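Local coordinates for protein phosphoglycerol transferase GacH (Streptococcus pyogenes MGAS5005, PDB 6DGM) that probably transfers glycerol phosphate to streptococcal rhamnose polysaccharide, using a manganese-containing domain of the sulfatase family, the part of the longer membrane protein represented here, at residues 102-107 with 353-358; 7-12 with 361-366; 311-316 with 339-344. All coordinates share one frame; numbering follows the deposited sequence.

Interaction 1 of 3, residues 102-107 with 353-358; sequences FYNFSS and AIQNDL
N104 and Q355 mark the nearest backbone approach, their CA atoms 8.8 Å apart, where the 3-10 turn 102-104 faces one side of helix 349-365. The contact joins a loop of the alkaline-phosphatase-like sulfatase domain, between helices 89-98 and 112-115, to the last helix of the chain. With the backbones this far apart, polar side chains from both segments, Q355 and Y103 the longer ones, bridge the gap, and the two segments bury 139 Å² in all.

The main link runs amide to amide. N104 ND2 donates to Q355 OE1 over 3.0 Å, and the N-H...O angle of 169° makes the bond nearly straight. The acceptor lies in the amide plane of N104, although the two amide planes are turned 66° against each other. A bend in the Q355 chain at chi2 (-67°) brings its amide to this meeting point. Y103 adds a weak bond: its OH accepts from Q355 NE2, but the angle at the hydrogen is poor. The same NE2 has a stronger partner in the backbone O of A340, so one glutamine amide ties the loop, the helix and the chain after helix 328-339 together. N104 ND2 also bonds Q362 OE1, two turns further along the helix. L358 adds only van der Waals contact, its CD2 methyl lying 3.7 Å from the amide nitrogen N104 ND2.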
ATOM      1  N   PHE A 102      -5.658   4.251  -9.397  1.00 14.88           N
ATOM      2  CA  PHE A 102      -5.555   5.636  -9.847  1.00 15.36           C
ATOM      3  C   PHE A 102      -5.521   5.720 -11.362  1.00 16.09           C
ATOM      4  O   PHE A 102      -6.063   6.663 -11.945  1.00 16.84           O
ATOM      5  CB  PHE A 102      -4.270   6.218  -9.247  1.00 15.92           C
ATOM      6  CG  PHE A 102      -4.197   7.722  -9.219  1.00 17.86           C
ATOM      7  CD1 PHE A 102      -5.243   8.524  -9.635  1.00 19.69           C
ATOM      8  CD2 PHE A 102      -3.059   8.329  -8.723  1.00 19.26           C
ATOM      9  CE1 PHE A 102      -5.146   9.907  -9.568  1.00 22.01           C
ATOM     10  CE2 PHE A 102      -2.959   9.705  -8.657  1.00 21.96           C
ATOM     11  CZ  PHE A 102      -3.998  10.491  -9.076  1.00 22.72           C
ATOM     12  N   TYR A 103      -4.905   4.740 -12.022  1.00 17.14           N
ATOM     13  CA  TYR A 103      -4.753   4.806 -13.466  1.00 19.42           C
ATOM     14  C   TYR A 103      -6.080   4.739 -14.213  1.00 19.32           C
ATOM     15  O   TYR A 103      -6.091   5.040 -15.413  1.00 19.98           O
ATOM     16  CB  TYR A 103      -3.778   3.735 -13.979  1.00 22.20           C
ATOM     17  CG  TYR A 103      -4.124   2.299 -13.720  1.00 22.81           C
ATOM     18  CD1 TYR A 103      -5.222   1.697 -14.339  1.00 26.20           C
ATOM     19  CD2 TYR A 103      -3.323   1.505 -12.902  1.00 22.03           C
ATOM     20  CE1 TYR A 103      -5.539   0.384 -14.109  1.00 29.45           C
ATOM     21  CE2 TYR A 103      -3.626   0.190 -12.678  1.00 25.55           C
ATOM     22  CZ  TYR A 103      -4.742  -0.377 -13.287  1.00 30.37           C
ATOM     23  OH  TYR A 103      -5.070  -1.697 -13.065  1.00 34.95           O
ATOM     24  N   ASN A 104      -7.174   4.371 -13.545  1.00 17.05           N
ATOM     25  CA  ASN A 104      -8.491   4.371 -14.173  1.00 17.21           C
ATOM     26  C   ASN A 104      -9.273   5.651 -13.929  1.00 17.32           C
ATOM     27  O   ASN A 104     -10.315   5.851 -14.563  1.00 18.68           O
ATOM     28  CB  ASN A 104      -9.322   3.176 -13.718  1.00 17.49           C
ATOM     29  CG  ASN A 104      -8.917   1.903 -14.414  1.00 19.49           C
ATOM     30  OD1 ASN A 104      -8.290   1.938 -15.485  1.00 20.64           O
ATOM     31  ND2 ASN A 104      -9.303   0.761 -13.833  1.00 20.01           N
ATOM     32  N   PHE A 105      -8.782   6.533 -13.067  1.00 16.08           N
ATOM     33  CA  PHE A 105      -9.436   7.817 -12.888  1.00 15.78           C
ATOM     34  C   PHE A 105      -8.905   8.815 -13.909  1.00 17.16           C
ATOM     35  O   PHE A 105      -7.913   8.575 -14.597  1.00 18.38           O
ATOM     36  CB  PHE A 105      -9.203   8.336 -11.469  1.00 15.62           C
ATOM     37  CG  PHE A 105      -9.974   7.593 -10.411  1.00 17.31           C
ATOM     38  CD1 PHE A 105     -11.364   7.658 -10.359  1.00 19.45           C
ATOM     39  CD2 PHE A 105      -9.317   6.823  -9.483  1.00 16.59           C
ATOM     40  CE1 PHE A 105     -12.062   6.977  -9.381  1.00 21.12           C
ATOM     41  CE2 PHE A 105     -10.011   6.145  -8.502  1.00 17.88           C
ATOM     42  CZ  PHE A 105     -11.371   6.214  -8.444  1.00 20.03           C
ATOM     43  N   SER A 106      -9.592   9.945 -14.008  1.00 18.00           N
ATOM     44  CA  SER A 106      -9.196  10.985 -14.945  1.00 20.44           C
ATOM     45  C   SER A 106      -7.831  11.551 -14.575  1.00 18.37           C
ATOM     46  O   SER A 106      -7.469  11.641 -13.402  1.00 16.66           O
ATOM     47  CB  SER A 106     -10.231  12.108 -14.917  1.00 25.07           C
ATOM     48  OG  SER A 106      -9.700  13.259 -15.542  1.00 28.72           O
ATOM     49  N   SER A 107      -7.059  11.935 -15.597  1.00 19.71           N
ATOM     50  CA  SER A 107      -5.783  12.586 -15.344  1.00 22.29           C
ATOM     51  C   SER A 107      -5.945  13.926 -14.633  1.00 20.91           C
ATOM     52  O   SER A 107      -4.981  14.415 -14.039  1.00 20.76           O
ATOM     53  CB  SER A 107      -5.019  12.797 -16.652  1.00 29.65           C
ATOM     54  OG  SER A 107      -4.660  11.547 -17.209  1.00 35.01           O
ATOM     55  N   ALA A 353     -10.432  -6.696 -21.244  1.00 24.07           N
ATOM     56  CA  ALA A 353     -11.726  -7.252 -20.869  1.00 25.66           C
ATOM     57  C   ALA A 353     -11.921  -7.185 -19.365  1.00 23.96           C
ATOM     58  O   ALA A 353     -12.961  -6.726 -18.883  1.00 24.94           O
ATOM     59  CB  ALA A 353     -11.848  -8.699 -21.363  1.00 28.51           C
ATOM     60  N   ILE A 354     -10.906  -7.603 -18.606  1.00 21.80           N
ATOM     61  CA  ILE A 354     -10.991  -7.553 -17.154  1.00 20.37           C
ATOM     62  C   ILE A 354     -11.032  -6.103 -16.671  1.00 20.48           C
ATOM     63  O   ILE A 354     -11.760  -5.771 -15.727  1.00 20.57           O
ATOM     64  CB  ILE A 354      -9.840  -8.367 -16.539  1.00 21.69           C
ATOM     65  CG1 ILE A 354      -9.970  -9.851 -16.908  1.00 25.86           C
ATOM     66  CG2 ILE A 354      -9.787  -8.173 -15.016  1.00 21.24           C
ATOM     67  CD1 ILE A 354      -8.736 -10.665 -16.565  1.00 28.93           C
ATOM     68  N   GLN A 355     -10.260  -5.218 -17.309  1.00 21.27           N
ATOM     69  CA  GLN A 355     -10.294  -3.811 -16.930  1.00 19.86           C
ATOM     70  C   GLN A 355     -11.659  -3.198 -17.196  1.00 19.90           C
ATOM     71  O   GLN A 355     -12.086  -2.312 -16.449  1.00 20.34           O
ATOM     72  CB  GLN A 355      -9.185  -3.035 -17.654  1.00 19.13           C
ATOM     73  CG  GLN A 355      -7.821  -3.233 -17.038  1.00 19.30           C
ATOM     74  CD  GLN A 355      -7.697  -2.621 -15.639  1.00 20.50           C
ATOM     75  OE1 GLN A 355      -8.402  -1.667 -15.282  1.00 21.11           O
ATOM     76  NE2 GLN A 355      -6.800  -3.182 -14.836  1.00 21.25           N
ATOM     77  N   ASN A 356     -12.365  -3.661 -18.240  1.00 19.76           N
ATOM     78  CA  ASN A 356     -13.710  -3.153 -18.470  1.00 21.62           C
ATOM     79  C   ASN A 356     -14.628  -3.547 -17.323  1.00 22.47           C
ATOM     80  O   ASN A 356     -15.454  -2.741 -16.878  1.00 23.48           O
ATOM     81  CB  ASN A 356     -14.265  -3.615 -19.807  1.00 23.67           C
ATOM     82  CG  ASN A 356     -15.659  -3.094 -20.046  1.00 25.34           C
ATOM     83  OD1 ASN A 356     -16.631  -3.789 -19.794  1.00 27.95           O
ATOM     84  ND2 ASN A 356     -15.762  -1.858 -20.521  1.00 24.62           N
ATOM     85  N   ASP A 357     -14.501  -4.786 -16.828  1.00 22.83           N
ATOM     86  CA  ASP A 357     -15.241  -5.174 -15.632  1.00 22.18           C
ATOM     87  C   ASP A 357     -14.917  -4.225 -14.482  1.00 21.31           C
ATOM     88  O   ASP A 357     -15.814  -3.701 -13.809  1.00 21.99           O
ATOM     89  CB  ASP A 357     -14.882  -6.601 -15.209  1.00 22.52           C
ATOM     90  CG  ASP A 357     -15.375  -7.662 -16.173  1.00 25.12           C
ATOM     91  OD1 ASP A 357     -16.298  -7.391 -16.965  1.00 26.62           O
ATOM     92  OD2 ASP A 357     -14.830  -8.784 -16.130  1.00 26.70           O
ATOM     93  N   LEU A 358     -13.619  -4.005 -14.235  1.00 19.17           N
ATOM     94  CA  LEU A 358     -13.199  -3.149 -13.128  1.00 17.97           C
ATOM     95  C   LEU A 358     -13.675  -1.715 -13.301  1.00 18.23           C
ATOM     96  O   LEU A 358     -14.165  -1.106 -12.342  1.00 18.93           O
ATOM     97  CB  LEU A 358     -11.681  -3.214 -12.978  1.00 18.02           C
ATOM     98  CG  LEU A 358     -11.107  -2.316 -11.890  1.00 19.48           C
ATOM     99  CD1 LEU A 358     -11.648  -2.699 -10.529  1.00 21.31           C
ATOM    100  CD2 LEU A 358      -9.579  -2.366 -11.888  1.00 19.16           C
TER

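Interaction 2 of 3, residues 7-12 with 361-366; sequences TNYSQE and IQYDVT
Y9 presents its ring face to Y363 and its hydroxyl to D364, two consecutive residues of helix 349-365. The CA atoms of Y9 and D364 are 8.3 Å apart, and the aromatic and carboxylate groups fill the interval.

All three side chains are extended from the backbone. In Y9 the ring leaves opposite the backbone N (chi1 -179°), which carries it from the loop before helix 11-29 to the helix surface. Y363 has the same chi1 state, and its ring stands edge-on to that of Y9. The pair is T-shaped, with centroids 4.8 Å apart and planes at 74°. The edge belongs to Y363: its CD2 sits over the centre of the Y9 ring, 3.6 Å above the plane, while its CE2 approaches Y9 CE2 at 3.7 Å.

D364 takes the other end of the tyrosine. Y9 OH donates to D364 OD1 over a short 2.5 Å, meeting the anti lone pair of that oxygen; OD1 itself lies in the plane of the Y9 ring, at its edge. Backbone N atoms of Y371 and L372 reach OD1 and OD2 and probably help stabilise the charge of the D364 carboxylate. K369 N bonds Y9 OH, so the phenol oxygen both donates and accepts. The hydroxyl and the aspartate thus join three parts of the chain: the N-terminal loop, the last helix and the segment that follows it. Within that network, Y9 and Y363 form a classic edge-to-face aromatic pair beside a buried tyrosine-aspartate hydrogen bond.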
ATOM      1  N   THR A   7     -18.185   2.960 -21.910  1.00 23.39           N
ATOM      2  CA  THR A   7     -19.191   3.055 -22.955  1.00 28.37           C
ATOM      3  C   THR A   7     -20.323   2.054 -22.752  1.00 28.26           C
ATOM      4  O   THR A   7     -21.444   2.299 -23.201  1.00 30.74           O
ATOM      5  CB  THR A   7     -18.557   2.889 -24.338  1.00 34.50           C
ATOM      6  OG1 THR A   7     -17.881   1.633 -24.420  1.00 38.86           O
ATOM      7  CG2 THR A   7     -17.567   4.010 -24.600  1.00 35.69           C
ATOM      8  N   ASN A   8     -20.064   0.942 -22.063  1.00 27.50           N
ATOM      9  CA  ASN A   8     -21.084  -0.071 -21.822  1.00 28.49           C
ATOM     10  C   ASN A   8     -21.665  -0.011 -20.410  1.00 27.06           C
ATOM     11  O   ASN A   8     -22.354  -0.949 -19.992  1.00 27.57           O
ATOM     12  CB  ASN A   8     -20.519  -1.467 -22.096  1.00 29.60           C
ATOM     13  CG  ASN A   8     -19.370  -1.827 -21.172  1.00 28.13           C
ATOM     14  OD1 ASN A   8     -18.705  -0.952 -20.602  1.00 27.11           O
ATOM     15  ND2 ASN A   8     -19.129  -3.124 -21.018  1.00 28.01           N
ATOM     16  N   TYR A   9     -21.424   1.073 -19.677  1.00 26.26           N
ATOM     17  CA  TYR A   9     -21.995   1.211 -18.345  1.00 24.91           C
ATOM     18  C   TYR A   9     -23.513   1.281 -18.408  1.00 25.76           C
ATOM     19  O   TYR A   9     -24.091   2.057 -19.175  1.00 26.34           O
ATOM     20  CB  TYR A   9     -21.443   2.465 -17.673  1.00 24.05           C
ATOM     21  CG  TYR A   9     -21.964   2.680 -16.262  1.00 23.15           C
ATOM     22  CD1 TYR A   9     -21.502   1.904 -15.209  1.00 21.32           C
ATOM     23  CD2 TYR A   9     -22.902   3.662 -15.996  1.00 24.02           C
ATOM     24  CE1 TYR A   9     -21.974   2.103 -13.925  1.00 21.07           C
ATOM     25  CE2 TYR A   9     -23.373   3.879 -14.726  1.00 23.63           C
ATOM     26  CZ  TYR A   9     -22.910   3.097 -13.686  1.00 22.89           C
ATOM     27  OH  TYR A   9     -23.379   3.343 -12.414  1.00 24.38           O
ATOM     28  N   SER A  10     -24.156   0.479 -17.561  1.00 25.78           N
ATOM     29  CA  SER A  10     -25.600   0.345 -17.530  1.00 28.09           C
ATOM     30  C   SER A  10     -25.934  -0.601 -16.393  1.00 27.20           C
ATOM     31  O   SER A  10     -25.067  -1.330 -15.888  1.00 26.03           O
ATOM     32  CB  SER A  10     -26.152  -0.230 -18.837  1.00 29.99           C
ATOM     33  OG  SER A  10     -25.835  -1.603 -18.943  1.00 29.32           O
ATOM     34  N   GLN A  11     -27.211  -0.585 -16.001  1.00 28.32           N
ATOM     35  CA  GLN A  11     -27.696  -1.522 -14.993  1.00 29.09           C
ATOM     36  C   GLN A  11     -27.455  -2.964 -15.427  1.00 29.52           C
ATOM     37  O   GLN A  11     -27.040  -3.802 -14.615  1.00 30.09           O
ATOM     38  CB  GLN A  11     -29.187  -1.255 -14.744  1.00 34.82           C
ATOM     39  CG  GLN A  11     -29.723  -1.825 -13.444  1.00 41.94           C
ATOM     40  CD  GLN A  11     -31.169  -1.429 -13.166  1.00 50.72           C
ATOM     41  OE1 GLN A  11     -31.669  -0.435 -13.686  1.00 49.42           O
ATOM     42  NE2 GLN A  11     -31.845  -2.215 -12.340  1.00 57.88           N
ATOM     43  N   GLU A  12     -27.698  -3.273 -16.709  1.00 28.80           N
ATOM     44  CA  GLU A  12     -27.535  -4.644 -17.186  1.00 30.67           C
ATOM     45  C   GLU A  12     -26.072  -5.068 -17.169  1.00 28.89           C
ATOM     46  O   GLU A  12     -25.750  -6.209 -16.812  1.00 29.73           O
ATOM     47  CB  GLU A  12     -28.145  -4.788 -18.587  1.00 35.22           C
ATOM     48  CG  GLU A  12     -29.666  -4.764 -18.596  1.00 45.58           C
ATOM     49  CD  GLU A  12     -30.257  -4.991 -19.986  1.00 60.44           C
ATOM     50  OE1 GLU A  12     -29.484  -4.992 -20.970  1.00 64.32           O
ATOM     51  OE2 GLU A  12     -31.497  -5.170 -20.095  1.00 66.25           O
ATOM     52  N   ILE A 361     -17.305  -1.211 -12.340  1.00 19.22           N
ATOM     53  CA  ILE A 361     -17.475  -1.223 -10.885  1.00 19.06           C
ATOM     54  C   ILE A 361     -16.956   0.076 -10.281  1.00 17.88           C
ATOM     55  O   ILE A 361     -17.599   0.699  -9.422  1.00 17.67           O
ATOM     56  CB  ILE A 361     -16.754  -2.445 -10.283  1.00 20.74           C
ATOM     57  CG1 ILE A 361     -17.389  -3.750 -10.781  1.00 21.88           C
ATOM     58  CG2 ILE A 361     -16.730  -2.360  -8.740  1.00 21.76           C
ATOM     59  CD1 ILE A 361     -18.865  -3.930 -10.422  1.00 23.20           C
ATOM     60  N   GLN A 362     -15.764   0.482 -10.710  1.00 17.71           N
ATOM     61  CA  GLN A 362     -15.102   1.669 -10.178  1.00 17.71           C
ATOM     62  C   GLN A 362     -15.911   2.920 -10.461  1.00 17.92           C
ATOM     63  O   GLN A 362     -16.038   3.800  -9.594  1.00 17.40           O
ATOM     64  CB  GLN A 362     -13.727   1.742 -10.840  1.00 17.57           C
ATOM     65  CG  GLN A 362     -12.814   2.867 -10.378  1.00 17.70           C
ATOM     66  CD  GLN A 362     -11.371   2.628 -10.786  1.00 18.13           C
ATOM     67  OE1 GLN A 362     -11.041   1.604 -11.393  1.00 17.08           O
ATOM     68  NE2 GLN A 362     -10.505   3.589 -10.477  1.00 19.22           N
ATOM     69  N   TYR A 363     -16.469   3.023 -11.664  1.00 18.00           N
ATOM     70  CA  TYR A 363     -17.351   4.140 -11.968  1.00 18.54           C
ATOM     71  C   TYR A 363     -18.609   4.068 -11.117  1.00 19.33           C
ATOM     72  O   TYR A 363     -19.024   5.071 -10.517  1.00 19.52           O
ATOM     73  CB  TYR A 363     -17.683   4.132 -13.462  1.00 18.27           C
ATOM     74  CG  TYR A 363     -18.491   5.315 -13.911  1.00 19.59           C
ATOM     75  CD1 TYR A 363     -17.883   6.522 -14.212  1.00 20.13           C
ATOM     76  CD2 TYR A 363     -19.874   5.232 -14.028  1.00 20.49           C
ATOM     77  CE1 TYR A 363     -18.619   7.604 -14.619  1.00 21.38           C
ATOM     78  CE2 TYR A 363     -20.614   6.311 -14.427  1.00 21.85           C
ATOM     79  CZ  TYR A 363     -19.994   7.487 -14.721  1.00 22.56           C
ATOM     80  OH  TYR A 363     -20.756   8.557 -15.119  1.00 24.65           O
ATOM     81  N   ASP A 364     -19.197   2.874 -11.001  1.00 19.50           N
ATOM     82  CA  ASP A 364     -20.470   2.755 -10.309  1.00 20.40           C
ATOM     83  C   ASP A 364     -20.379   3.260  -8.876  1.00 19.93           C
ATOM     84  O   ASP A 364     -21.319   3.892  -8.374  1.00 20.13           O
ATOM     85  CB  ASP A 364     -20.944   1.305 -10.301  1.00 21.83           C
ATOM     86  CG  ASP A 364     -22.356   1.178  -9.795  1.00 23.11           C
ATOM     87  OD1 ASP A 364     -23.251   1.656 -10.530  1.00 22.71           O
ATOM     88  OD2 ASP A 364     -22.570   0.636  -8.676  1.00 23.43           O
ATOM     89  N   VAL A 365     -19.267   2.964  -8.191  1.00 19.68           N
ATOM     90  CA  VAL A 365     -19.133   3.292  -6.780  1.00 19.10           C
ATOM     91  C   VAL A 365     -18.547   4.679  -6.530  1.00 20.14           C
ATOM     92  O   VAL A 365     -18.491   5.107  -5.368  1.00 20.81           O
ATOM     93  CB  VAL A 365     -18.270   2.245  -6.039  1.00 18.64           C
ATOM     94  CG1 VAL A 365     -18.809   0.831  -6.257  1.00 20.19           C
ATOM     95  CG2 VAL A 365     -16.802   2.328  -6.452  1.00 17.85           C
ATOM     96  N   THR A 366     -18.129   5.398  -7.570  1.00 20.34           N
ATOM     97  CA  THR A 366     -17.572   6.733  -7.360  1.00 20.25           C
ATOM     98  C   THR A 366     -18.567   7.784  -7.832  1.00 22.33           C
ATOM     99  O   THR A 366     -19.338   8.323  -7.028  1.00 25.29           O
ATOM    100  CB  THR A 366     -16.190   6.883  -8.008  1.00 19.05           C
ATOM    101  OG1 THR A 366     -16.232   6.509  -9.384  1.00 18.82           O
ATOM    102  CG2 THR A 366     -15.156   6.015  -7.291  1.00 17.48           C
TER

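Interaction 3 of 3, residues 311-316 with 339-344; sequences SSDFTA and KASVDK
D313 and S341 make the contact between two parts of the chain separated by helices 314-321 and 328-339. D313 lies in the segment leading to helix 314-321, in the sulfatase-family domain. S341 opens a type I beta turn, S341 to K344, in the connection leading from helix 328-339 toward helix 349-365. Their CA atoms are 8.0 Å apart and only 73 Å² is buried between the segments, so this is a point contact rather than an extended interface.

The hydrogen bonding is concentrated on one carboxylate oxygen. S341 OG donates to D313 OD2 at 2.6 Å, and the bond falls on the syn lone pair of OD2, on the side of the other carboxylate oxygen. The hydroxyl reaches it because S341 OG is extended away from its own backbone N (chi1 -168°). Backbone N of N310 also bonds OD2, giving this buried oxygen two donors. Around the carboxylate, V336 and L337 of helix 328-339 provide side-chain packing.

The turn has bonds of its own. K344 N donates to S341 O at 3.0 Å, the closing bond between its first and last residues. Electrostatics operate inside the turn as well: the D343 and K344 side chains form a salt bridge, and the lysine ammonium also bonds the backbone O of N338. K344 NZ meets D343 OD2 at 2.7 Å on its syn side, 17° out of the carboxylate plane.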
ATOM      1  N   SER A 311      -0.175  -0.637  -6.316  1.00 15.90           N
ATOM      2  CA  SER A 311      -0.641  -0.440  -4.944  1.00 16.26           C
ATOM      3  C   SER A 311      -2.083  -0.918  -4.765  1.00 16.19           C
ATOM      4  O   SER A 311      -2.454  -1.413  -3.694  1.00 16.12           O
ATOM      5  CB  SER A 311      -0.523   1.034  -4.540  1.00 16.73           C
ATOM      6  OG  SER A 311      -1.297   1.917  -5.358  1.00 17.28           O
ATOM      7  N   SER A 312      -2.908  -0.774  -5.804  1.00 15.68           N
ATOM      8  CA  SER A 312      -4.304  -1.174  -5.740  1.00 16.44           C
ATOM      9  C   SER A 312      -4.482  -2.683  -5.653  1.00 17.04           C
ATOM     10  O   SER A 312      -5.581  -3.138  -5.327  1.00 18.88           O
ATOM     11  CB  SER A 312      -5.042  -0.631  -6.969  1.00 17.42           C
ATOM     12  OG  SER A 312      -4.393  -1.056  -8.149  1.00 18.58           O
ATOM     13  N   ASP A 313      -3.437  -3.461  -5.940  1.00 16.56           N
ATOM     14  CA  ASP A 313      -3.495  -4.909  -5.935  1.00 16.90           C
ATOM     15  C   ASP A 313      -3.233  -5.526  -4.565  1.00 16.78           C
ATOM     16  O   ASP A 313      -3.352  -6.742  -4.428  1.00 17.37           O
ATOM     17  CB  ASP A 313      -2.426  -5.482  -6.883  1.00 18.15           C
ATOM     18  CG  ASP A 313      -2.707  -5.225  -8.348  1.00 18.89           C
ATOM     19  OD1 ASP A 313      -3.887  -5.276  -8.767  1.00 19.44           O
ATOM     20  OD2 ASP A 313      -1.720  -4.972  -9.082  1.00 19.16           O
ATOM     21  N   PHE A 314      -2.840  -4.726  -3.559  1.00 15.73           N
ATOM     22  CA  PHE A 314      -2.352  -5.322  -2.324  1.00 16.26           C
ATOM     23  C   PHE A 314      -3.421  -6.158  -1.630  1.00 17.47           C
ATOM     24  O   PHE A 314      -3.114  -7.228  -1.100  1.00 18.13           O
ATOM     25  CB  PHE A 314      -1.821  -4.264  -1.366  1.00 16.39           C
ATOM     26  CG  PHE A 314      -0.452  -3.726  -1.732  1.00 19.30           C
ATOM     27  CD1 PHE A 314       0.486  -4.491  -2.406  1.00 24.31           C
ATOM     28  CD2 PHE A 314      -0.112  -2.444  -1.387  1.00 16.68           C
ATOM     29  CE1 PHE A 314       1.739  -3.957  -2.727  1.00 23.89           C
ATOM     30  CE2 PHE A 314       1.128  -1.911  -1.704  1.00 16.14           C
ATOM     31  CZ  PHE A 314       2.050  -2.663  -2.356  1.00 19.05           C
ATOM     32  N   THR A 315      -4.673  -5.692  -1.605  1.00 16.92           N
ATOM     33  CA  THR A 315      -5.698  -6.435  -0.875  1.00 17.47           C
ATOM     34  C   THR A 315      -5.951  -7.801  -1.508  1.00 18.08           C
ATOM     35  O   THR A 315      -6.027  -8.810  -0.810  1.00 18.06           O
ATOM     36  CB  THR A 315      -6.993  -5.636  -0.751  1.00 18.26           C
ATOM     37  OG1 THR A 315      -6.712  -4.402  -0.104  1.00 17.53           O
ATOM     38  CG2 THR A 315      -8.032  -6.401   0.109  1.00 19.97           C
ATOM     39  N   ALA A 316      -6.077  -7.861  -2.827  1.00 18.19           N
ATOM     40  CA  ALA A 316      -6.226  -9.167  -3.462  1.00 18.57           C
ATOM     41  C   ALA A 316      -5.025 -10.053  -3.164  1.00 18.21           C
ATOM     42  O   ALA A 316      -5.168 -11.259  -2.915  1.00 19.57           O
ATOM     43  CB  ALA A 316      -6.418  -9.008  -4.962  1.00 19.81           C
ATOM     44  N   LYS A 339      -4.113 -11.174 -13.952  1.00 25.12           N
ATOM     45  CA  LYS A 339      -4.219 -11.156 -15.401  1.00 24.42           C
ATOM     46  C   LYS A 339      -4.348  -9.781 -16.039  1.00 24.75           C
ATOM     47  O   LYS A 339      -4.328  -9.703 -17.275  1.00 25.45           O
ATOM     48  CB  LYS A 339      -5.416 -12.000 -15.864  1.00 25.90           C
ATOM     49  CG  LYS A 339      -5.432 -13.422 -15.320  1.00 28.56           C
ATOM     50  CD  LYS A 339      -6.705 -14.139 -15.732  1.00 32.65           C
ATOM     51  CE  LYS A 339      -6.859 -15.460 -15.001  1.00 38.11           C
ATOM     52  NZ  LYS A 339      -8.132 -16.141 -15.373  1.00 43.12           N
ATOM     53  N   ALA A 340      -4.504  -8.705 -15.268  1.00 21.34           N
ATOM     54  CA  ALA A 340      -4.832  -7.439 -15.909  1.00 21.55           C
ATOM     55  C   ALA A 340      -4.200  -6.239 -15.226  1.00 19.58           C
ATOM     56  O   ALA A 340      -4.713  -5.121 -15.356  1.00 19.85           O
ATOM     57  CB  ALA A 340      -6.363  -7.271 -16.017  1.00 22.75           C
ATOM     58  N   SER A 341      -3.071  -6.421 -14.538  1.00 18.68           N
ATOM     59  CA  SER A 341      -2.489  -5.291 -13.836  1.00 19.72           C
ATOM     60  C   SER A 341      -1.264  -4.713 -14.559  1.00 20.32           C
ATOM     61  O   SER A 341      -1.044  -4.954 -15.755  1.00 20.45           O
ATOM     62  CB  SER A 341      -2.155  -5.695 -12.393  1.00 20.18           C
ATOM     63  OG  SER A 341      -1.839  -4.546 -11.621  1.00 20.06           O
ATOM     64  N   VAL A 342      -0.458  -3.941 -13.831  1.00 19.97           N
ATOM     65  CA  VAL A 342       0.568  -3.102 -14.442  1.00 20.64           C
ATOM     66  C   VAL A 342       1.742  -3.873 -15.013  1.00 21.72           C
ATOM     67  O   VAL A 342       2.565  -3.282 -15.727  1.00 24.07           O
ATOM     68  CB  VAL A 342       1.064  -2.056 -13.425  1.00 21.81           C
ATOM     69  CG1 VAL A 342      -0.063  -1.139 -13.022  1.00 22.97           C
ATOM     70  CG2 VAL A 342       1.662  -2.729 -12.205  1.00 21.83           C
ATOM     71  N   ASP A 343       1.849  -5.167 -14.730  1.00 20.86           N
ATOM     72  CA  ASP A 343       2.890  -5.992 -15.328  1.00 22.72           C
ATOM     73  C   ASP A 343       2.508  -6.526 -16.700  1.00 23.94           C
ATOM     74  O   ASP A 343       3.365  -7.117 -17.374  1.00 25.83           O
ATOM     75  CB  ASP A 343       3.179  -7.182 -14.416  1.00 24.73           C
ATOM     76  CG  ASP A 343       1.987  -8.103 -14.286  1.00 26.84           C
ATOM     77  OD1 ASP A 343       0.898  -7.609 -13.927  1.00 25.98           O
ATOM     78  OD2 ASP A 343       2.133  -9.302 -14.579  1.00 29.30           O
ATOM     79  N   LYS A 344       1.257  -6.336 -17.112  1.00 24.18           N
ATOM     80  CA  LYS A 344       0.729  -6.825 -18.377  1.00 26.05           C
ATOM     81  C   LYS A 344       0.627  -5.664 -19.367  1.00 26.28           C
ATOM     82  O   LYS A 344       0.681  -4.492 -19.001  1.00 24.10           O
ATOM     83  CB  LYS A 344      -0.659  -7.427 -18.157  1.00 27.81           C
ATOM     84  CG  LYS A 344      -0.728  -8.546 -17.116  1.00 30.54           C
ATOM     85  CD  LYS A 344       0.114  -9.741 -17.519  1.00 32.09           C
ATOM     86  CE  LYS A 344      -0.227 -10.970 -16.679  1.00 31.61           C
ATOM     87  NZ  LYS A 344       0.010 -10.767 -15.231  1.00 32.13           N
TER

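Overall arrangement
Interactions 1 and 2 both use helix 349-365, and their centres are 11 Å apart; a bond from N8 ND2 to N356 OD1 and the reach of the N104 side chain to Q362 join them directly. Interaction 3 uses the connection before that helix and meets interaction 1 through A340 and through V342 packing on Y103, but does not touch interaction 2. The centre of interaction 3 lies about 11 Å from the chain centre, against about 18 Å and 25 Å for the centres of interactions 1 and 2. Distance does not decide burial: interactions 2 and 3 are buried and interaction 1 partly so. Neutral amides dominate 102-107 with 353-358, carboxylate-hydroxyl bonds the others, and aromatic stacking across the segments belongs to interaction 2.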